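Local coordinates for chloramphenicol acetyltransferase (PDB 6PXA), which probably acetylates chloramphenicol at its 3-hydroxyl with acetyl-CoA, as a trimeric acyltransferase of the hexapeptide-repeat family, at residues 71-76 with 122-127. Residues are numbered along the deposited sequence; the frame is centred on the assembly and turned at random.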
loop_
_atom_site.group_PDB
_atom_site.type_symbol
_atom_site.label_atom_id
_atom_site.label_comp_id
_atom_site.label_asym_id
_atom_site.label_seq_id
_atom_site.Cartn_x
_atom_site.Cartn_y
_atom_site.Cartn_z
ATOM N N LEU B 71 14.676 10.661 -13.219
ATOM C CA LEU B 71 13.271 10.323 -13.440
ATOM C C LEU B 71 12.773 11.145 -14.629
ATOM O O LEU B 71 12.731 12.375 -14.568
ATOM C CB LEU B 71 12.439 10.598 -12.184
ATOM C CG LEU B 71 10.923 10.585 -12.424
ATOM C CD1 LEU B 71 10.461 9.202 -12.856
ATOM C CD2 LEU B 71 10.143 11.083 -11.212
ATOM N N ARG B 72 12.401 10.475 -15.716
ATOM C CA ARG B 72 11.959 11.160 -16.922
ATOM C C ARG B 72 10.519 10.754 -17.219
ATOM O O ARG B 72 10.217 9.560 -17.333
ATOM C CB ARG B 72 12.878 10.839 -18.104
ATOM C CG ARG B 72 14.353 10.930 -17.801
ATOM C CD ARG B 72 15.138 10.884 -19.131
ATOM N NE ARG B 72 16.173 9.852 -19.160
ATOM C CZ ARG B 72 16.471 9.119 -20.240
ATOM N NH1 ARG B 72 17.428 8.202 -20.184
ATOM N NH2 ARG B 72 15.797 9.284 -21.374
ATOM N N ILE B 73 9.637 11.745 -17.337
ATOM C CA ILE B 73 8.213 11.527 -17.569
ATOM C C ILE B 73 7.823 12.247 -18.854
ATOM O O ILE B 73 8.281 13.369 -19.120
ATOM C CB ILE B 73 7.373 12.015 -16.373
ATOM C CG1 ILE B 73 7.658 11.151 -15.138
ATOM C CG2 ILE B 73 5.900 11.989 -16.711
ATOM C CD1 ILE B 73 7.150 11.741 -13.818
ATOM N N GLY B 74 7.024 11.569 -19.673
ATOM C CA GLY B 74 6.660 12.064 -20.978
ATOM C C GLY B 74 5.559 13.095 -20.907
ATOM O O GLY B 74 5.332 13.744 -19.885
ATOM N N LYS B 75 4.907 13.280 -22.050
ATOM C CA LYS B 75 3.803 14.208 -22.202
ATOM C C LYS B 75 2.480 13.491 -21.979
ATOM O O LYS B 75 2.358 12.286 -22.220
ATOM C CB LYS B 75 3.810 14.821 -23.598
ATOM C CG LYS B 75 5.105 15.533 -23.960
ATOM C CD LYS B 75 5.138 15.838 -25.445
ATOM C CE LYS B 75 6.395 16.541 -25.851
ATOM N NZ LYS B 75 6.354 16.890 -27.315
ATOM N N PHE B 76 1.486 14.250 -21.523
ATOM C CA PHE B 76 0.110 13.775 -21.483
ATOM C C PHE B 76 -0.060 12.599 -20.528
ATOM O O PHE B 76 -0.869 11.695 -20.776
ATOM C CB PHE B 76 -0.360 13.404 -22.883
ATOM C CG PHE B 76 -0.515 14.592 -23.793
ATOM C CD1 PHE B 76 -1.458 15.557 -23.527
ATOM C CD2 PHE B 76 0.303 14.760 -24.900
ATOM C CE1 PHE B 76 -1.607 16.666 -24.364
ATOM C CE2 PHE B 76 0.149 15.866 -25.744
ATOM C CZ PHE B 76 -0.799 16.815 -25.467
ATOM N N THR B 122 14.558 6.010 -14.404
ATOM C CA THR B 122 13.144 5.638 -14.462
ATOM C C THR B 122 12.499 6.478 -15.557
ATOM O O THR B 122 12.539 7.712 -15.505
ATOM C CB THR B 122 12.452 5.854 -13.122
ATOM O OG1 THR B 122 13.051 4.982 -12.157
ATOM C CG2 THR B 122 10.976 5.500 -13.218
ATOM N N ILE B 123 11.960 5.815 -16.573
ATOM C CA ILE B 123 11.382 6.488 -17.721
ATOM C C ILE B 123 9.914 6.119 -17.786
ATOM O O ILE B 123 9.575 4.931 -17.836
ATOM C CB ILE B 123 12.093 6.097 -19.019
ATOM C CG1 ILE B 123 13.593 6.351 -18.888
ATOM C CG2 ILE B 123 11.528 6.899 -20.171
ATOM C CD1 ILE B 123 14.411 5.888 -20.080
ATOM N N VAL B 124 9.056 7.133 -17.815
ATOM C CA VAL B 124 7.643 6.978 -18.142
ATOM C C VAL B 124 7.398 7.644 -19.494
ATOM O O VAL B 124 7.704 8.832 -19.681
ATOM C CB VAL B 124 6.738 7.555 -17.046
ATOM C CG1 VAL B 124 5.266 7.321 -17.410
ATOM C CG2 VAL B 124 7.054 6.897 -15.702
ATOM N N GLY B 125 6.884 6.869 -20.451
ATOM C CA GLY B 125 6.648 7.370 -21.791
ATOM C C GLY B 125 5.458 8.310 -21.830
ATOM O O GLY B 125 5.033 8.825 -20.795
ATOM N N ASN B 126 4.892 8.512 -23.013
ATOM C CA ASN B 126 3.831 9.486 -23.231
ATOM C C ASN B 126 2.473 8.812 -23.129
ATOM O O ASN B 126 2.327 7.625 -23.432
ATOM C CB ASN B 126 3.975 10.137 -24.607
ATOM C CG ASN B 126 5.348 10.721 -24.811
ATOM O OD1 ASN B 126 5.632 11.810 -24.333
ATOM N ND2 ASN B 126 6.219 9.987 -25.498
ATOM N N ASP B 127 1.480 9.590 -22.701
ATOM C CA ASP B 127 0.105 9.127 -22.613
ATOM C C ASP B 127 -0.009 7.930 -21.662
ATOM O O ASP B 127 -0.651 6.924 -21.967
ATOM C CB ASP B 127 -0.442 8.784 -24.000
ATOM C CG ASP B 127 -1.931 8.406 -23.954
ATOM O OD1 ASP B 127 -2.687 9.094 -23.237
ATOM O OD2 ASP B 127 -2.332 7.415 -24.594
#
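Arg-72 and Val-124 join the backbones of two successive rungs of a left-handed parallel beta-helix, the fold of hexapeptide-repeat acyltransferases. Arg-72 N gives its hydrogen to Thr-122 O at 2.8 Å, and Arg-72 O takes the one from Val-124 N at 2.7 Å; both bonds are nearly straight, and this ladder is the tightly packed part of the contact. Strands 71-73 and 122-124 run 5° from parallel, and Leu-71 pairs with Thr-122, Arg-72 with Ile-123 and Ile-73 with Val-124. The buried side of this pairing is the face of Leu-71, Ile-73, Thr-122 and Val-124. There CG1 of Ile-73 rests 4.2 Å from CB of Val-124, the two side chains lying alongside each other. Leu-71 CG stands opposite its own N across the CA-CB bond (chi1 166°), and CD1 slants across to within 3.7 Å of Thr-122 O.

The other face is the more open one, partly exposed to solvent, although its side chains still touch. Arg-72 and Ile-123 extend side by side, with Ile-123 CD1 over one face of the guanidinium, displaced toward its rim, while NE forms a salt bridge with Asp-121. Beyond the strands, where the bond from Gly-74 N to Val-124 O is weak, a side chain takes over the ladder: Asn-126 OD1 accepts Lys-75 N at 2.8 Å in an almost linear bond, with the donor tilted 21° from the carbonyl plane. Asp-127 N then returns to Lys-75 O at 2.9 Å, carrying the stacking through the turn.

At that corner Asp-127 OD1 bonds to Ser-99 and Thr-100 of the second subunit, and Phe-76 meets Phe-101 of that subunit edge-to-face. Within the coil, strand 25-27 flanks 71-73, strand 141-142 continues the sheet beyond 122-124, and Phe-85 of strand 84-86 packs against Leu-71 and Val-124 from across the interior.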